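Local structure of broad specificity aminotransferase (Leishmania mexicana, 4WB0) at residues K259-Y264 with K318-E323; C371-N376 with I404-R409. The protein is a homodimeric, pyridoxal-phosphate-dependent aminotransferase of relaxed substrate selectivity, probably able to transfer the amino group of L-aspartate to 2-oxoglutarate. One frame throughout, in Å; residues are numbered along the deposited sequence.

The two contacts lie far apart, with centres about 34 Å from each other and nearest atoms about 18 Å apart, and they share no helix or strand. Interaction 1 is fully buried and joins a loop next to the central mixed sheet to the long helix 314-344. Its chemistry is mixed: an indole hydrogen-bonds to a backbone carbonyl while a methionine methyl covers its ring. Interaction 2 is nearer the periphery, about 27 Å from the centre of the chain, and is partly buried. There, helices 368-376 and 394-410 pack through a tyrosine ring, a cysteine and an alanine, with no hydrogen bond across. In both, one aromatic residue makes the largest share of the contact.

Interaction 1 of 2, residues K259-Y264 with K318-E323; sequences KNMGLY and KEWEAE
The indole NE1 of Trp320 donates a 2.9 Å hydrogen bond to the backbone O of Asn260. The acceptor lies near the ring plane, but the bond is bent (148° at the hydrogen) and the donor stands tilted from the carbonyl plane. This bond gives the buried indole nitrogen a partner on the loop. Trp320 reaches across from its helix because CG stands anti to the backbone N (chi1 177°). The terminal methyl of Met261 comes over one face of the Trp320 six-membered ring, Met261 CE lying 3.7 Å from its centroid, almost on the normal. Met261 SD stands higher, 5.0 Å from the centroid of that Trp320 ring, a more distant Met-aromatic contact. The amide of Asn260 is turned nearly perpendicular to the indole, with CG 4.0 Å from CZ2 of Trp320, while Asn260 ND2 hydrogen-bonds to Gln227 O. Lys259 matches the lysine that forms the Schiff base with pyridoxal phosphate in relatives, consistent with the same role here. Around this contact, helix 301-312 packs on both Met261 and Trp320 through Ile310, while Val60 of helix 59-71 and Leu234 of helix 234-237 touch the indole.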
loop_
_atom_site.group_PDB
_atom_site.type_symbol
_atom_site.label_atom_id
_atom_site.label_comp_id
_atom_site.label_asym_id
_atom_site.label_seq_id
_atom_site.Cartn_x
_atom_site.Cartn_y
_atom_site.Cartn_z
ATOM N N LYS A 259 0.337 15.510 5.937
ATOM C CA LYS A 259 0.041 16.665 6.755
ATOM C C LYS A 259 0.346 18.004 6.073
ATOM O O LYS A 259 -0.506 18.894 6.141
ATOM C CB LYS A 259 0.787 16.577 8.111
ATOM C CG LYS A 259 0.128 15.594 9.144
ATOM C CD LYS A 259 0.950 14.333 9.229
ATOM C CE LYS A 259 0.130 13.104 9.747
ATOM N NZ LYS A 259 -0.642 13.346 10.974
ATOM N N ASN A 260 1.529 18.151 5.448
ATOM C CA ASN A 260 1.935 19.440 4.881
ATOM C C ASN A 260 1.227 19.749 3.557
ATOM O O ASN A 260 1.094 20.903 3.198
ATOM C CB ASN A 260 3.476 19.536 4.703
ATOM C CG ASN A 260 4.113 18.370 3.935
ATOM O OD1 ASN A 260 3.471 17.624 3.185
ATOM N ND2 ASN A 260 5.413 18.214 4.145
ATOM N N MET A 261 0.705 18.740 2.869
ATOM C CA MET A 261 -0.111 18.989 1.671
ATOM C C MET A 261 -1.578 18.575 1.875
ATOM O O MET A 261 -2.399 18.764 1.008
ATOM C CB MET A 261 0.576 18.264 0.484
ATOM C CG MET A 261 0.537 18.970 -0.788
ATOM S SD MET A 261 1.495 18.060 -2.068
ATOM C CE MET A 261 3.065 18.952 -2.178
ATOM N N GLY A 262 -1.880 17.986 3.041
ATOM C CA GLY A 262 -3.195 17.560 3.377
ATOM C C GLY A 262 -3.698 16.377 2.570
ATOM O O GLY A 262 -4.903 16.200 2.419
ATOM N N LEU A 263 -2.781 15.589 2.064
ATOM C CA LEU A 263 -3.153 14.477 1.183
ATOM C C LEU A 263 -3.312 13.192 2.006
ATOM O O LEU A 263 -2.899 12.143 1.561
ATOM C CB LEU A 263 -2.081 14.303 0.105
ATOM C CG LEU A 263 -2.125 15.457 -0.895
ATOM C CD1 LEU A 263 -0.973 15.193 -1.890
ATOM C CD2 LEU A 263 -3.504 15.549 -1.559
ATOM N N TYR A 264 -3.947 13.287 3.177
ATOM C CA TYR A 264 -4.028 12.135 4.090
ATOM C C TYR A 264 -4.571 10.869 3.389
ATOM O O TYR A 264 -4.005 9.797 3.525
ATOM C CB TYR A 264 -4.940 12.423 5.288
ATOM C CG TYR A 264 -4.638 13.725 6.036
ATOM C CD1 TYR A 264 -5.223 14.917 5.664
ATOM C CD2 TYR A 264 -3.780 13.732 7.129
ATOM C CE1 TYR A 264 -4.928 16.134 6.366
ATOM C CE2 TYR A 264 -3.471 14.907 7.806
ATOM C CZ TYR A 264 -4.059 16.103 7.430
ATOM O OH TYR A 264 -3.745 17.275 8.114
ATOM N N LYS A 318 4.915 28.093 -4.937
ATOM C CA LYS A 318 4.967 29.269 -4.077
ATOM C C LYS A 318 3.630 29.469 -3.383
ATOM O O LYS A 318 3.575 29.786 -2.174
ATOM C CB LYS A 318 5.414 30.484 -4.909
ATOM C CG LYS A 318 4.462 31.644 -5.029
ATOM C CD LYS A 318 3.518 31.443 -6.220
ATOM C CE LYS A 318 3.083 32.749 -6.872
ATOM N NZ LYS A 318 2.020 32.516 -7.901
ATOM N N GLU A 319 2.535 29.230 -4.084
ATOM C CA GLU A 319 1.233 29.281 -3.419
ATOM C C GLU A 319 1.140 28.246 -2.287
ATOM O O GLU A 319 0.573 28.507 -1.194
ATOM C CB GLU A 319 0.101 29.071 -4.406
ATOM C CG GLU A 319 -0.135 30.324 -5.233
ATOM C CD GLU A 319 -1.059 30.092 -6.430
ATOM O OE1 GLU A 319 -1.087 30.947 -7.345
ATOM O OE2 GLU A 319 -1.754 29.048 -6.451
ATOM N N TRP A 320 1.659 27.055 -2.543
ATOM C CA TRP A 320 1.629 26.009 -1.511
ATOM C C TRP A 320 2.404 26.433 -0.281
ATOM O O TRP A 320 1.940 26.298 0.842
ATOM C CB TRP A 320 2.217 24.692 -2.028
ATOM C CG TRP A 320 2.250 23.653 -0.973
ATOM C CD1 TRP A 320 1.243 23.330 -0.092
ATOM C CD2 TRP A 320 3.335 22.786 -0.680
ATOM N NE1 TRP A 320 1.668 22.321 0.730
ATOM C CE2 TRP A 320 2.949 21.976 0.389
ATOM C CE3 TRP A 320 4.607 22.625 -1.229
ATOM C CZ2 TRP A 320 3.787 20.995 0.923
ATOM C CZ3 TRP A 320 5.450 21.686 -0.679
ATOM C CH2 TRP A 320 5.032 20.871 0.369
ATOM N N GLU A 321 3.622 26.892 -0.479
ATOM C CA GLU A 321 4.418 27.319 0.667
ATOM C C GLU A 321 3.731 28.438 1.463
ATOM O O GLU A 321 3.763 28.426 2.683
ATOM C CB GLU A 321 5.816 27.696 0.209
ATOM C CG GLU A 321 6.537 26.434 -0.362
ATOM C CD GLU A 321 8.070 26.575 -0.471
ATOM O OE1 GLU A 321 8.682 26.007 -1.398
ATOM O OE2 GLU A 321 8.679 27.230 0.394
ATOM N N ALA A 322 3.035 29.355 0.801
ATOM C CA ALA A 322 2.308 30.410 1.527
ATOM C C ALA A 322 1.123 29.829 2.336
ATOM O O ALA A 322 0.862 30.237 3.479
ATOM C CB ALA A 322 1.829 31.492 0.533
ATOM N N GLU A 323 0.420 28.859 1.753
ATOM C CA GLU A 323 -0.694 28.212 2.392
ATOM C C GLU A 323 -0.245 27.434 3.665
ATOM O O GLU A 323 -0.871 27.517 4.730
ATOM C CB GLU A 323 -1.364 27.306 1.358
ATOM C CG GLU A 323 -2.655 26.758 1.745
ATOM C CD GLU A 323 -3.582 26.368 0.569
ATOM O OE1 GLU A 323 -3.146 26.145 -0.635
ATOM O OE2 GLU A 323 -4.799 26.255 0.900
#

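Interaction 2 of 2, residues C371-N376 with I404-R409; sequences CEYCQN and INDAVR
Tyr373 holds its CG anti to the backbone N (chi1 -175°), which sends the ring out from helix 368-376 to lie against Ala407. Asp406 instead places CG anti to its own carbonyl carbon (chi1 -72°), leaving CB as the nearest part of that side chain to the phenol. Ala407 CA lies over one face of the ring, 4.0 Å from the centroid of Tyr373 and displaced toward the rim, a CH-pi contact. The Ala407 methyl packs on the near end of the same ring, Ala407 CB meeting Tyr373 CD1 at 3.6 Å. At the far end the hydroxyl OH of Tyr373 comes to 3.4 Å from Asp406 CB, a van der Waals approach that involves no hydrogen bond to the carboxylate. Cys374 adds a looser apolar touch, with SG 4.2 Å from Ala407 CB. The ring of His377, four residues on, also meets Tyr373. On the second helix, Arg409 NE donates a nearly straight 2.8 Å bond to Asn405 OD1, an i to i+4 pair that also takes in Thr347 through OD1. The segment axes approach to 9.2 Å and run more nearly antiparallel than parallel (137°). The pair packs the C-terminal helix 394-410 against helix 368-376 in what corresponds to the small domain of fold-type I aminotransferases.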
loop_
_atom_site.group_PDB
_atom_site.type_symbol
_atom_site.label_atom_id
_atom_site.label_comp_id
_atom_site.label_asym_id
_atom_site.label_seq_id
_atom_site.Cartn_x
_atom_site.Cartn_y
_atom_site.Cartn_z
ATOM N N CYS A 371 -6.068 13.535 32.210
ATOM C CA CYS A 371 -6.412 13.344 30.812
ATOM C C CYS A 371 -7.772 12.671 30.699
ATOM O O CYS A 371 -8.545 12.979 29.790
ATOM C CB CYS A 371 -5.349 12.526 30.100
ATOM S SG CYS A 371 -3.816 13.453 29.859
ATOM N N GLU A 372 -8.057 11.754 31.620
ATOM C CA GLU A 372 -9.333 11.037 31.630
ATOM C C GLU A 372 -10.476 11.984 31.967
ATOM O O GLU A 372 -11.539 11.912 31.354
ATOM C CB GLU A 372 -9.298 9.868 32.626
ATOM C CG GLU A 372 -8.613 8.617 32.025
ATOM C CD GLU A 372 -8.370 7.514 33.041
ATOM O OE1 GLU A 372 -8.715 7.695 34.219
ATOM O OE2 GLU A 372 -7.828 6.462 32.648
ATOM N N TYR A 373 -10.233 12.861 32.936
ATOM C CA TYR A 373 -11.124 13.963 33.251
ATOM C C TYR A 373 -11.468 14.733 31.968
ATOM O O TYR A 373 -12.639 14.842 31.610
ATOM C CB TYR A 373 -10.471 14.876 34.294
ATOM C CG TYR A 373 -11.332 16.013 34.798
ATOM C CD1 TYR A 373 -11.408 17.217 34.101
ATOM C CD2 TYR A 373 -12.050 15.893 35.985
ATOM C CE1 TYR A 373 -12.171 18.274 34.568
ATOM C CE2 TYR A 373 -12.830 16.943 36.463
ATOM C CZ TYR A 373 -12.888 18.127 35.749
ATOM O OH TYR A 373 -13.644 19.165 36.215
ATOM N N CYS A 374 -10.444 15.220 31.261
ATOM C CA CYS A 374 -10.651 16.011 30.049
ATOM C C CYS A 374 -11.564 15.323 29.027
ATOM O O CYS A 374 -12.536 15.909 28.542
ATOM C CB CYS A 374 -9.301 16.325 29.394
ATOM S SG CYS A 374 -8.318 17.568 30.314
ATOM N N GLN A 375 -11.225 14.077 28.714
ATOM C CA GLN A 375 -11.979 13.255 27.789
ATOM C C GLN A 375 -13.443 13.143 28.235
ATOM O O GLN A 375 -14.346 13.045 27.408
ATOM C CB GLN A 375 -11.359 11.862 27.706
ATOM C CG GLN A 375 -10.003 11.823 27.051
ATOM C CD GLN A 375 -9.306 10.492 27.286
ATOM O OE1 GLN A 375 -9.843 9.602 27.960
ATOM N NE2 GLN A 375 -8.108 10.356 26.746
ATOM N N ASN A 376 -13.659 13.144 29.543
ATOM C CA ASN A 376 -14.998 12.973 30.079
ATOM C C ASN A 376 -15.772 14.286 30.109
ATOM O O ASN A 376 -16.964 14.288 30.409
ATOM C CB ASN A 376 -14.934 12.370 31.473
ATOM C CG ASN A 376 -14.512 10.921 31.454
ATOM O OD1 ASN A 376 -14.544 10.252 30.403
ATOM N ND2 ASN A 376 -14.100 10.422 32.609
ATOM N N ILE A 404 -8.439 22.125 31.262
ATOM C CA ILE A 404 -7.128 21.904 31.900
ATOM C C ILE A 404 -7.135 22.487 33.296
ATOM O O ILE A 404 -6.769 21.818 34.279
ATOM C CB ILE A 404 -5.979 22.538 31.082
ATOM C CG1 ILE A 404 -5.789 21.753 29.798
ATOM C CG2 ILE A 404 -4.669 22.508 31.851
ATOM C CD1 ILE A 404 -4.925 22.444 28.726
ATOM N N ASN A 405 -7.551 23.740 33.404
ATOM C CA ASN A 405 -7.656 24.393 34.702
ATOM C C ASN A 405 -8.483 23.576 35.701
ATOM O O ASN A 405 -8.071 23.369 36.845
ATOM C CB ASN A 405 -8.277 25.787 34.551
ATOM C CG ASN A 405 -8.384 26.516 35.862
ATOM O OD1 ASN A 405 -7.375 26.810 36.500
ATOM N ND2 ASN A 405 -9.611 26.841 36.262
ATOM N N ASP A 406 -9.649 23.110 35.262
ATOM C CA ASP A 406 -10.492 22.275 36.113
ATOM C C ASP A 406 -9.791 20.966 36.462
ATOM O O ASP A 406 -9.808 20.547 37.621
ATOM C CB ASP A 406 -11.831 21.956 35.441
ATOM C CG ASP A 406 -12.753 23.147 35.373
ATOM O OD1 ASP A 406 -12.503 24.141 36.097
ATOM O OD2 ASP A 406 -13.742 23.066 34.595
ATOM N N ALA A 407 -9.190 20.312 35.468
ATOM C CA ALA A 407 -8.602 19.019 35.723
ATOM C C ALA A 407 -7.494 19.145 36.771
ATOM O O ALA A 407 -7.424 18.351 37.730
ATOM C CB ALA A 407 -8.072 18.420 34.468
ATOM N N VAL A 408 -6.674 20.177 36.619
ATOM C CA VAL A 408 -5.520 20.377 37.471
ATOM C C VAL A 408 -5.963 20.699 38.894
ATOM O O VAL A 408 -5.435 20.151 39.869
ATOM C CB VAL A 408 -4.620 21.504 36.918
ATOM C CG1 VAL A 408 -3.564 21.895 37.944
ATOM C CG2 VAL A 408 -3.952 21.045 35.673
ATOM N N ARG A 409 -6.945 21.580 39.017
ATOM C CA ARG A 409 -7.387 22.008 40.336
ATOM C C ARG A 409 -8.148 20.930 41.105
ATOM O O ARG A 409 -8.300 21.039 42.338
ATOM C CB ARG A 409 -8.250 23.268 40.230
ATOM C CG ARG A 409 -7.458 24.494 39.831
ATOM C CD ARG A 409 -8.340 25.711 39.735
ATOM N NE ARG A 409 -7.622 26.891 39.242
ATOM C CZ ARG A 409 -7.006 27.773 40.026
ATOM N NH1 ARG A 409 -6.985 27.598 41.348
ATOM N NH2 ARG A 409 -6.398 28.823 39.495
#